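Local coordinates for tellurite resistance protein of COG3793 (Nostoc punctiforme, PDB 2OU3) that has no settled biochemical role but belongs to the tellurite-resistance family TerB, and binds zinc ions and an indole carbaldehyde, at residues 24-29 with 64-69; 30-35 with 95-100; 45-50 with 106-111; 101-106 with 138-143. One frame throughout, in Å; residues are numbered along the deposited sequence. Where two conformers were deposited one is given.

Interaction 1 (24-29 with 64-69); sequences PTNEDS and ADWVIE. With I3A (1H-indole-3-carbaldehyde), chain E.
Asn26, in the first turn of helix 26-41, reaches across to Ala64, just before helix 65-73, and to Trp66 and Val67 in its first turn. Its CB sits 3.7 Å from CG2 of Val67 and 3.8 Å from CZ2 of Trp66. With CG opposite the carbonyl carbon (chi1 -70°), the amide is carried onward to Ala64. There OD1 accepts the N-H of Ala64 over 2.9 Å. The bond is nearly straight at the hydrogen (168°), although the donor stands above the amide's carbonyl plane. The other branch, ND2, rests 3.5 Å from CB of Ala64. A water accepts from Trp66 NE1 and, weakly, from this same ND2, and donates to Glu27 OE2 at 2.9 Å, linking the two helix starts. Trp66 folds its indole back so that Val67 CG2 stands 3.5 Å above the ring plane, over its centre.

Thr25 caps helix 26-41, its OG1 accepting from Asp28 N. One turn on, Ser29 OG donates a 2.8 Å hydrogen bond to atom O of the indole carbaldehyde, and Pro24 lies against the same oxygen. This capped helix start, pinned by an asparagine to the residue preceding helix 65-73, forms one wall of the indole pocket.

Interaction 2 (30-35 with 95-100); sequences SIYMKS and RDILLS. With I3A (1H-indole-3-carbaldehyde), chain E.
The phenol ring of Tyr32 has the bound indole carbaldehyde over one face and Asp96 and Ser100 at its hydroxyl edge. Ligand atom C2 stands 3.5 Å above the centre of the ring, and the ligand nitrogen lies 3.4 Å from Tyr32 CE1. Ile97 approaches the ring obliquely through CG1, and its CD1 runs on to CB of Ser35, 3.9 Å away.

With its CG anti to the backbone nitrogen (chi1 173°), Tyr32 spans the gap to helix 94-106. Its hydroxyl donates to Asp96 OD1 over a short 2.5 Å, meeting that oxygen from above the carboxylate plane. Ser100 OG lies 2.7 Å from Tyr32 OH and probably also bonds to it. The two carboxylate oxygens divide the work: OD2 accepts the indole N-H at 2.8 Å, in a bond close to straight (165°). Tyr155 of the second subunit also hydrogen-bonds to OD2, which ties the pocket to the dimer. On the other helix, the buried hydroxyl of Ser35 is satisfied within its own turn by Ile31 O.

The axes of segments 30-35 and 95-100 come within 9.8 Å of each other, at a crossing angle of -56°. Tyr32 and Asp96 contribute to a buried ligand site between helices of the all-helical TerB fold, in which an aromatic face holds the indole and a carboxylate reads its N-H.

Interaction 3 (45-50 with 106-111); sequences VISPEE and AADGEL. With ZN (zinc ion), chain C; ZN (zinc ion), chain D; EDO (1,2-ethanediol), chain F.
Asp108 has the most surface buried here, and it meets Ser47, Glu49 and Glu50 at the start of helix 48-60. OD1 of its carboxylate binds a zinc ion at 1.9 Å. OD2 accepts from a zinc-bound water and lies 3.0 Å from Ser47 OG in what is at most a weak hydrogen bond, since Glu50 OE1 is within reach of the same hydroxyl. Glu50 arrives with an extended chain and puts OE2 on the same zinc at 2.2 Å. Glu50 OE2 and Asp108 OD1 are therefore only 2.9 Å apart, a closeness of two anionic oxygens that the shared metal probably compensates. Their carboxylate planes are turned 44° from one another.

The zinc has six ligands: these two side chains, Ser105 O, Glu115 and two waters, one of which donates to Gly109 O. The 106-111 segment offers its aspartate from a type I beta turn, Ala106 to Gly109, and the helix start across from it carries a capping box formed by Ser47 and Glu50. Ser47 OG accepts from Glu50 N, and Ser47 N donates back to Glu50 OE1 over 2.7 Å, meeting that oxygen on its anti side. The box thus fixes the carboxylate whose other oxygen holds the metal.

Glu49, one residue earlier, crosses Asp108 with carboxylate planes 83° apart. Its OE1 lies 3.4 Å from Asp108 CB and binds a second zinc at 2.1 Å.

Interaction 4 (101-106 with 138-143); sequences AIWVSA and QLYYYE. With ZN (zinc ion), chain C.
The axes of segments 101-106 and 138-143 approach to 10.3 Å at a crossing angle of -54°, where Trp103 faces Tyr140, their CA atoms being the nearest across the two segments. The centre of this contact between helices 94-106 and 130-154 of the all-helical TerB fold is a T-shaped aromatic pair. Tyr140 turns its edge onto the face of the Trp103 indole, with CD1 3.4 Å above that plane. The tyrosine ring and the six-membered ring of the tryptophan have centroids 4.7 Å apart, and the planes stand at 82°.

Ile102 supports the tyrosine from another direction. Its CG2 branch, anti to the backbone nitrogen, comes within 3.6 Å of Tyr140 CG. Further along the ring, Ala106 CB packs tightly against the hydroxyl, 3.0 Å from OH, so Ile102 and Ala106 meet the tyrosine near its two ends, at CG and at the hydroxyl.

Ser105 OG donates to Ala101 O, in the helix end that leads to the zinc site. Trp103 is also met by Trp16 of the second subunit, edge to face, and Glu143 OE2 forms a salt bridge with Arg150 of that subunit. The remaining carboxylate oxygen, Glu143 OE1, takes the indole N-H of Trp103 almost in the plane of the ring, with NE1 3.0 Å away and an angle of 153° at the hydrogen.

In the fold
Interactions 1 and 2 share helix 26-41, and their centres lie about 13 Å apart; both touch the indole ligand, and Trp66 and Val67 pack on Ser30 between them. Helix 94-106 then carries the line onward: its first half serves interaction 2, its second half interaction 4, with Leu99 resting on Leu139 where they meet. Interaction 3 follows at the helix's end, sharing Ala106 and a zinc ion with interaction 4, with centres about 11 Å apart. Interactions 1 and 3 have centres about 23 Å apart. The segments of interactions 1, 2 and 3 alternate along the chain, as do those of 3 and 4. One helix thus links ligand pocket and metal site. Interactions 1, 2 and 4 also touch the second subunit.

Interaction 1 (24-29 with 64-69)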
# COMPACT_ATOMS: atom_id res chain seq x y z
N PRO A 24 10.87 -1.43 10.69
CA PRO A 24 12.10 -2.24 10.74
C PRO A 24 13.35 -1.39 10.51
O PRO A 24 13.30 -0.35 9.80
CB PRO A 24 11.92 -3.25 9.58
CG PRO A 24 10.43 -3.34 9.42
CD PRO A 24 9.96 -1.92 9.62
N THR A 25 14.47 -1.84 11.06
CA THR A 25 15.75 -1.21 10.82
C THR A 25 16.03 -1.27 9.33
O THR A 25 15.52 -2.17 8.63
CB THR A 25 16.88 -1.91 11.60
OG1 THR A 25 16.94 -3.26 11.19
CG2 THR A 25 16.63 -1.82 13.14
N ASN A 26 16.83 -0.33 8.84
CA ASN A 26 17.27 -0.42 7.44
C ASN A 26 17.97 -1.72 7.13
O ASN A 26 17.79 -2.28 6.03
CB ASN A 26 18.18 0.73 7.05
CG ASN A 26 17.44 2.03 6.96
OD1 ASN A 26 16.45 2.15 6.26
ND2 ASN A 26 17.90 3.01 7.71
N GLU A 27 18.76 -2.21 8.09
CA GLU A 27 19.44 -3.48 7.95
C GLU A 27 18.45 -4.64 7.71
O GLU A 27 18.65 -5.47 6.85
CB GLU A 27 20.27 -3.72 9.21
CG GLU A 27 21.52 -2.81 9.29
CD GLU A 27 21.23 -1.34 9.65
OE1 GLU A 27 20.23 -1.07 10.35
OE2 GLU A 27 22.04 -0.45 9.25
N ASP A 28 17.39 -4.68 8.51
CA ASP A 28 16.34 -5.68 8.34
C ASP A 28 15.58 -5.55 7.03
O ASP A 28 15.28 -6.56 6.39
CB ASP A 28 15.36 -5.69 9.52
CG ASP A 28 15.84 -6.56 10.70
OD1 ASP A 28 16.84 -7.31 10.56
OD2 ASP A 28 15.16 -6.51 11.77
N SER A 29 15.27 -4.32 6.61
CA SER A 29 14.63 -4.13 5.31
C SER A 29 15.52 -4.69 4.21
O SER A 29 15.05 -5.37 3.30
CB SER A 29 14.29 -2.64 5.04
OG SER A 29 13.26 -2.17 5.91
N ALA A 64 16.44 4.08 4.09
CA ALA A 64 17.61 4.88 3.74
C ALA A 64 18.04 4.56 2.32
O ALA A 64 17.87 3.42 1.88
CB ALA A 64 18.78 4.61 4.74
N ASP A 65 18.58 5.56 1.61
CA ASP A 65 19.04 5.40 0.22
C ASP A 65 20.05 4.28 0.03
O ASP A 65 20.05 3.60 -1.00
CB ASP A 65 19.71 6.67 -0.29
CG ASP A 65 18.70 7.77 -0.62
OD1 ASP A 65 17.47 7.56 -0.52
OD2 ASP A 65 19.17 8.86 -0.98
N TRP A 66 20.95 4.11 1.00
CA TRP A 66 21.90 3.01 0.90
C TRP A 66 21.23 1.66 0.60
O TRP A 66 21.82 0.82 -0.08
CB TRP A 66 22.83 2.90 2.12
CG TRP A 66 22.27 2.24 3.38
CD1 TRP A 66 21.86 2.88 4.52
CD2 TRP A 66 22.17 0.83 3.66
NE1 TRP A 66 21.47 1.96 5.46
CE2 TRP A 66 21.66 0.70 4.96
CE3 TRP A 66 22.45 -0.33 2.93
CZ2 TRP A 66 21.40 -0.53 5.54
CZ3 TRP A 66 22.21 -1.56 3.50
CH2 TRP A 66 21.69 -1.66 4.80
N VAL A 67 20.05 1.43 1.18
CA VAL A 67 19.41 0.14 1.03
C VAL A 67 19.10 -0.12 -0.43
O VAL A 67 19.35 -1.19 -0.95
CB VAL A 67 18.13 0.04 1.89
CG1 VAL A 67 17.34 -1.34 1.66
CG2 VAL A 67 18.48 0.23 3.36
N ILE A 68 18.55 0.88 -1.11
CA ILE A 68 18.19 0.74 -2.53
C ILE A 68 19.42 0.69 -3.43
O ILE A 68 19.52 -0.16 -4.33
CB ILE A 68 17.21 1.87 -2.99
CG1 ILE A 68 15.96 1.88 -2.12
CG2 ILE A 68 16.85 1.69 -4.47
CD1 ILE A 68 15.16 0.56 -2.04
N GLU A 69 20.39 1.56 -3.18
CA GLU A 69 21.61 1.52 -3.97
C GLU A 69 22.31 0.16 -3.89
O GLU A 69 22.78 -0.40 -4.88
CB GLU A 69 22.56 2.60 -3.50
CG GLU A 69 22.02 3.99 -3.76
CD GLU A 69 21.98 4.36 -5.24
OE1 GLU A 69 22.44 3.58 -6.11
OE2 GLU A 69 21.44 5.45 -5.52
O I3A E . 11.42 -4.28 6.19
C3' I3A E . 10.39 -4.72 5.70
C3 I3A E . 9.89 -6.03 6.19
C2 I3A E . 8.73 -6.62 5.78
N I3A E . 8.59 -7.80 6.48
C8 I3A E . 9.63 -8.00 7.32
C9 I3A E . 10.55 -6.87 7.20
C4 I3A E . 11.71 -6.79 8.00
C5 I3A E . 11.98 -7.83 8.86
C6 I3A E . 11.11 -8.92 8.99
C7 I3A E . 9.95 -8.99 8.23
O HOH W 1 21.09 2.18 8.61

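Interaction 2 (30-35 with 95-100)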
# COMPACT_ATOMS: atom_id res chain seq x y z
N SER A 30 16.82 -4.41 4.32
CA SER A 30 17.80 -4.90 3.36
C SER A 30 17.86 -6.43 3.28
O SER A 30 17.73 -7.01 2.21
CB SER A 30 19.20 -4.34 3.73
OG SER A 30 20.20 -4.78 2.83
N ILE A 31 18.02 -7.06 4.44
CA ILE A 31 18.09 -8.52 4.53
C ILE A 31 16.78 -9.16 4.03
O ILE A 31 16.80 -10.11 3.23
CB ILE A 31 18.44 -8.98 5.98
CG1 ILE A 31 19.86 -8.54 6.36
CG2 ILE A 31 18.36 -10.49 6.11
CD1 ILE A 31 20.12 -8.56 7.86
N TYR A 32 15.65 -8.59 4.44
CA TYR A 32 14.34 -9.06 3.98
C TYR A 32 14.24 -9.02 2.46
O TYR A 32 13.87 -10.03 1.82
CB TYR A 32 13.24 -8.22 4.59
CG TYR A 32 11.84 -8.50 4.05
CD1 TYR A 32 11.07 -9.54 4.56
CD2 TYR A 32 11.29 -7.71 3.04
CE1 TYR A 32 9.80 -9.79 4.07
CE2 TYR A 32 10.03 -7.96 2.55
CZ TYR A 32 9.27 -8.98 3.07
OH TYR A 32 8.00 -9.19 2.58
N MSE A 33 14.60 -7.89 1.86
CA MSE A 33 14.53 -7.73 0.40
C MSE A 33 15.51 -8.62 -0.33
O MSE A 33 15.20 -9.15 -1.38
CB MSE A 33 14.75 -6.29 -0.04
CG MSE A 33 13.55 -5.42 0.15
SE MSE A 33 11.96 -6.10 -0.73
CE MSE A 33 12.71 -6.64 -2.32
N LYS A 34 16.71 -8.80 0.24
CA LYS A 34 17.66 -9.76 -0.33
C LYS A 34 17.08 -11.16 -0.34
O LYS A 34 17.26 -11.91 -1.28
CB LYS A 34 19.02 -9.73 0.41
CG LYS A 34 19.83 -8.47 0.06
CD LYS A 34 21.06 -8.23 0.91
CE LYS A 34 21.86 -7.02 0.38
NZ LYS A 34 23.13 -6.77 1.13
N SER A 35 16.36 -11.51 0.72
CA SER A 35 15.72 -12.82 0.81
C SER A 35 14.66 -12.96 -0.29
O SER A 35 14.53 -13.99 -0.96
CB SER A 35 15.06 -12.97 2.17
OG SER A 35 16.03 -12.88 3.16
N ARG A 95 6.86 -16.74 5.51
CA ARG A 95 5.66 -16.66 4.68
C ARG A 95 5.56 -15.30 3.99
O ARG A 95 5.13 -15.18 2.85
CB ARG A 95 4.40 -16.91 5.48
CG ARG A 95 4.33 -18.31 6.09
CD ARG A 95 3.04 -18.47 6.87
NE ARG A 95 3.01 -19.72 7.59
CZ ARG A 95 1.91 -20.21 8.17
NH1 ARG A 95 0.76 -19.57 8.12
NH2 ARG A 95 1.98 -21.36 8.78
N ASP A 96 5.97 -14.28 4.72
CA ASP A 96 6.00 -12.90 4.27
C ASP A 96 6.96 -12.79 3.07
O ASP A 96 6.63 -12.23 2.04
CB ASP A 96 6.42 -12.09 5.50
CG ASP A 96 6.48 -10.58 5.28
OD1 ASP A 96 6.26 -10.07 4.15
OD2 ASP A 96 6.73 -9.91 6.33
N ILE A 97 8.16 -13.36 3.22
CA ILE A 97 9.13 -13.34 2.16
C ILE A 97 8.52 -14.01 0.89
O ILE A 97 8.65 -13.50 -0.22
CB ILE A 97 10.44 -14.14 2.57
CG1 ILE A 97 11.28 -13.36 3.62
CG2 ILE A 97 11.29 -14.50 1.33
CD1 ILE A 97 12.24 -14.26 4.47
N LEU A 98 7.90 -15.16 1.09
CA LEU A 98 7.35 -15.96 -0.05
C LEU A 98 6.30 -15.18 -0.81
O LEU A 98 6.31 -15.14 -2.03
CB LEU A 98 6.76 -17.27 0.45
CG LEU A 98 6.64 -18.31 -0.67
CD1 LEU A 98 8.08 -18.82 -0.85
CD2 LEU A 98 5.72 -19.48 -0.36
N LEU A 99 5.39 -14.54 -0.07
CA LEU A 99 4.33 -13.76 -0.65
C LEU A 99 4.87 -12.59 -1.46
O LEU A 99 4.43 -12.35 -2.56
CB LEU A 99 3.33 -13.28 0.42
CG LEU A 99 2.17 -12.42 -0.14
CD1 LEU A 99 1.32 -13.18 -1.16
CD2 LEU A 99 1.30 -11.84 1.00
N SER A 100 5.83 -11.87 -0.92
CA SER A 100 6.48 -10.80 -1.70
C SER A 100 7.18 -11.36 -2.94
O SER A 100 7.10 -10.78 -4.00
CB SER A 100 7.49 -10.05 -0.82
OG SER A 100 6.81 -9.28 0.17
O I3A E . 11.42 -4.28 6.19
C3' I3A E . 10.39 -4.72 5.70
C3 I3A E . 9.89 -6.03 6.19
C2 I3A E . 8.73 -6.62 5.78
N I3A E . 8.59 -7.80 6.48
C8 I3A E . 9.63 -8.00 7.32
C9 I3A E . 10.55 -6.87 7.20
C4 I3A E . 11.71 -6.79 8.00
C5 I3A E . 11.98 -7.83 8.86
C6 I3A E . 11.11 -8.92 8.99
C7 I3A E . 9.95 -8.99 8.23

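Interaction 3 (45-50 with 106-111)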
# COMPACT_ATOMS: atom_id res chain seq x y z
N VAL A 45 16.56 -16.78 -13.21
CA VAL A 45 16.86 -15.37 -13.23
C VAL A 45 15.66 -14.55 -12.74
O VAL A 45 14.54 -15.06 -12.53
CB VAL A 45 17.23 -14.89 -14.64
N ILE A 46 15.92 -13.27 -12.57
CA ILE A 46 14.91 -12.31 -12.21
C ILE A 46 15.02 -11.24 -13.29
O ILE A 46 16.11 -10.78 -13.60
CB ILE A 46 15.16 -11.78 -10.76
CG1 ILE A 46 14.17 -10.68 -10.39
CG2 ILE A 46 16.60 -11.30 -10.57
CD1 ILE A 46 14.23 -10.35 -8.90
N SER A 47 13.91 -10.90 -13.92
CA SER A 47 13.93 -9.88 -14.97
C SER A 47 14.07 -8.47 -14.40
O SER A 47 13.77 -8.22 -13.22
CB SER A 47 12.65 -9.93 -15.78
OG SER A 47 11.55 -9.59 -14.97
N PRO A 48 14.55 -7.53 -15.24
CA PRO A 48 14.60 -6.12 -14.88
C PRO A 48 13.29 -5.60 -14.33
O PRO A 48 13.28 -4.87 -13.32
CB PRO A 48 14.91 -5.42 -16.21
CG PRO A 48 15.68 -6.42 -16.98
CD PRO A 48 15.20 -7.79 -16.55
N GLU A 49 12.19 -5.95 -15.00
CA GLU A 49 10.88 -5.52 -14.55
C GLU A 49 10.54 -6.07 -13.16
O GLU A 49 9.96 -5.34 -12.33
CB GLU A 49 9.78 -5.94 -15.52
CG GLU A 49 8.41 -5.41 -15.08
CD GLU A 49 7.31 -5.57 -16.12
OE1 GLU A 49 7.47 -6.35 -17.07
OE2 GLU A 49 6.26 -4.90 -15.98
N GLU A 50 10.86 -7.33 -12.92
CA GLU A 50 10.62 -7.94 -11.62
C GLU A 50 11.47 -7.23 -10.59
O GLU A 50 10.99 -6.85 -9.51
CB GLU A 50 10.97 -9.43 -11.64
CG GLU A 50 9.92 -10.33 -12.31
CD GLU A 50 10.45 -11.72 -12.55
OE1 GLU A 50 11.68 -11.89 -12.71
OE2 GLU A 50 9.65 -12.66 -12.58
N ALA A 106 5.25 -12.11 -10.29
CA ALA A 106 4.07 -11.76 -11.08
C ALA A 106 4.23 -10.42 -11.80
O ALA A 106 3.43 -10.12 -12.68
CB ALA A 106 2.83 -11.69 -10.16
N ALA A 107 5.23 -9.61 -11.43
CA ALA A 107 5.33 -8.21 -11.88
C ALA A 107 5.52 -8.08 -13.37
O ALA A 107 5.14 -7.08 -13.96
CB ALA A 107 6.49 -7.46 -11.14
N ASP A 108 6.15 -9.08 -13.97
CA ASP A 108 6.42 -9.07 -15.39
C ASP A 108 5.50 -10.02 -16.17
O ASP A 108 5.83 -10.43 -17.27
CB ASP A 108 7.90 -9.42 -15.66
CG ASP A 108 8.28 -10.85 -15.28
OD1 ASP A 108 7.64 -11.50 -14.40
OD2 ASP A 108 9.26 -11.33 -15.86
N GLY A 109 4.35 -10.36 -15.58
CA GLY A 109 3.38 -11.24 -16.22
C GLY A 109 2.90 -12.37 -15.33
O GLY A 109 3.56 -12.72 -14.36
N GLU A 110 1.76 -12.95 -15.68
CA GLU A 110 1.14 -14.01 -14.86
C GLU A 110 2.11 -15.17 -14.59
O GLU A 110 2.94 -15.51 -15.45
CB GLU A 110 -0.15 -14.51 -15.51
N LEU A 111 2.01 -15.77 -13.41
CA LEU A 111 2.96 -16.82 -12.99
C LEU A 111 2.90 -18.05 -13.90
O LEU A 111 1.87 -18.67 -14.05
CB LEU A 111 2.70 -17.26 -11.56
CG LEU A 111 2.73 -16.15 -10.50
CD1 LEU A 111 2.26 -16.68 -9.16
CD2 LEU A 111 4.11 -15.56 -10.42
ZN ZN C . 7.76 -13.26 -13.56
ZN ZN D . 5.85 -6.04 -18.29
C1 EDO F . 5.02 -13.82 -19.15
O1 EDO F . 6.40 -14.00 -19.50
C2 EDO F . 4.64 -14.85 -18.09
O2 EDO F . 3.22 -14.81 -17.87
O HOH W 2 9.13 -13.74 -15.33
O HOH W 3 5.91 -13.79 -14.63

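Interaction 4 (101-106 with 138-143)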
# COMPACT_ATOMS: atom_id res chain seq x y z
N ALA A 101 7.83 -12.52 -2.79
CA ALA A 101 8.48 -13.17 -3.93
C ALA A 101 7.50 -13.54 -5.04
O ALA A 101 7.78 -13.37 -6.23
CB ALA A 101 9.23 -14.43 -3.47
N ILE A 102 6.32 -14.01 -4.64
CA ILE A 102 5.23 -14.30 -5.59
C ILE A 102 4.83 -13.04 -6.33
O ILE A 102 4.73 -13.05 -7.56
CB ILE A 102 4.01 -14.89 -4.87
CG1 ILE A 102 4.36 -16.29 -4.37
CG2 ILE A 102 2.75 -14.93 -5.81
CD1 ILE A 102 3.42 -16.85 -3.25
N TRP A 103 4.60 -11.94 -5.59
CA TRP A 103 4.22 -10.66 -6.19
C TRP A 103 5.31 -10.14 -7.12
O TRP A 103 5.02 -9.66 -8.20
CB TRP A 103 3.93 -9.61 -5.13
CG TRP A 103 2.53 -9.56 -4.70
CD1 TRP A 103 1.98 -10.16 -3.61
CD2 TRP A 103 1.48 -8.87 -5.36
NE1 TRP A 103 0.63 -9.85 -3.53
CE2 TRP A 103 0.29 -9.08 -4.61
CE3 TRP A 103 1.40 -8.11 -6.53
CZ2 TRP A 103 -0.92 -8.54 -4.98
CZ3 TRP A 103 0.20 -7.57 -6.90
CH2 TRP A 103 -0.94 -7.79 -6.14
N VAL A 104 6.57 -10.26 -6.70
CA VAL A 104 7.69 -9.87 -7.56
C VAL A 104 7.70 -10.68 -8.88
O VAL A 104 7.90 -10.12 -9.93
CB VAL A 104 9.03 -10.03 -6.85
CG1 VAL A 104 10.19 -9.89 -7.85
CG2 VAL A 104 9.16 -8.97 -5.72
N SER A 105 7.52 -11.99 -8.78
CA SER A 105 7.53 -12.87 -9.91
C SER A 105 6.36 -12.53 -10.85
O SER A 105 6.45 -12.67 -12.06
CB SER A 105 7.44 -14.31 -9.43
OG SER A 105 8.62 -14.70 -8.77
N ALA A 106 5.25 -12.11 -10.29
CA ALA A 106 4.07 -11.76 -11.08
C ALA A 106 4.23 -10.42 -11.80
O ALA A 106 3.43 -10.12 -12.68
CB ALA A 106 2.83 -11.69 -10.16
N GLN A 138 -2.97 -18.18 -3.63
CA GLN A 138 -4.36 -17.80 -3.74
C GLN A 138 -4.58 -16.38 -3.24
O GLN A 138 -5.31 -15.62 -3.87
CB GLN A 138 -5.26 -18.76 -2.96
CG GLN A 138 -6.73 -18.42 -3.03
CD GLN A 138 -7.58 -19.43 -2.27
OE1 GLN A 138 -7.54 -19.49 -1.03
NE2 GLN A 138 -8.35 -20.22 -3.00
N LEU A 139 -3.96 -16.06 -2.11
CA LEU A 139 -4.03 -14.73 -1.56
C LEU A 139 -3.52 -13.67 -2.58
O LEU A 139 -4.20 -12.67 -2.83
CB LEU A 139 -3.25 -14.66 -0.27
CG LEU A 139 -3.25 -13.29 0.40
CD1 LEU A 139 -4.63 -12.93 0.93
CD2 LEU A 139 -2.22 -13.30 1.51
N TYR A 140 -2.36 -13.93 -3.17
CA TYR A 140 -1.86 -13.13 -4.29
C TYR A 140 -2.95 -12.93 -5.36
O TYR A 140 -3.24 -11.79 -5.80
CB TYR A 140 -0.61 -13.76 -4.93
CG TYR A 140 -0.42 -13.20 -6.31
CD1 TYR A 140 0.02 -11.90 -6.46
CD2 TYR A 140 -0.80 -13.90 -7.44
CE1 TYR A 140 0.12 -11.33 -7.68
CE2 TYR A 140 -0.70 -13.31 -8.70
CZ TYR A 140 -0.25 -12.02 -8.79
OH TYR A 140 -0.14 -11.39 -10.00
N TYR A 141 -3.54 -14.02 -5.85
CA TYR A 141 -4.49 -13.87 -6.98
C TYR A 141 -5.66 -13.00 -6.56
O TYR A 141 -6.12 -12.18 -7.35
CB TYR A 141 -4.98 -15.20 -7.53
CG TYR A 141 -3.95 -15.89 -8.41
CD1 TYR A 141 -3.62 -15.37 -9.66
CD2 TYR A 141 -3.32 -17.06 -7.99
CE1 TYR A 141 -2.67 -16.00 -10.46
CE2 TYR A 141 -2.38 -17.69 -8.78
CZ TYR A 141 -2.05 -17.17 -10.00
OH TYR A 141 -1.13 -17.82 -10.76
N TYR A 142 -6.15 -13.22 -5.35
CA TYR A 142 -7.27 -12.44 -4.81
C TYR A 142 -6.90 -10.97 -4.60
O TYR A 142 -7.70 -10.08 -4.89
CB TYR A 142 -7.73 -13.03 -3.48
CG TYR A 142 -8.76 -14.12 -3.61
CD1 TYR A 142 -8.39 -15.42 -3.90
CD2 TYR A 142 -10.12 -13.85 -3.43
CE1 TYR A 142 -9.32 -16.45 -4.02
CE2 TYR A 142 -11.07 -14.87 -3.54
CZ TYR A 142 -10.65 -16.17 -3.84
OH TYR A 142 -11.56 -17.20 -3.95
N GLU A 143 -5.70 -10.72 -4.07
CA GLU A 143 -5.24 -9.35 -3.86
C GLU A 143 -5.09 -8.60 -5.19
O GLU A 143 -5.57 -7.47 -5.34
CB GLU A 143 -3.94 -9.34 -3.09
CG GLU A 143 -4.06 -9.62 -1.61
CD GLU A 143 -2.67 -9.70 -0.88
OE1 GLU A 143 -1.60 -9.88 -1.51
OE2 GLU A 143 -2.69 -9.66 0.37
ZN ZN C . 7.76 -13.26 -13.56
O HOH W 2 9.13 -13.74 -15.33
O HOH W 3 5.91 -13.79 -14.63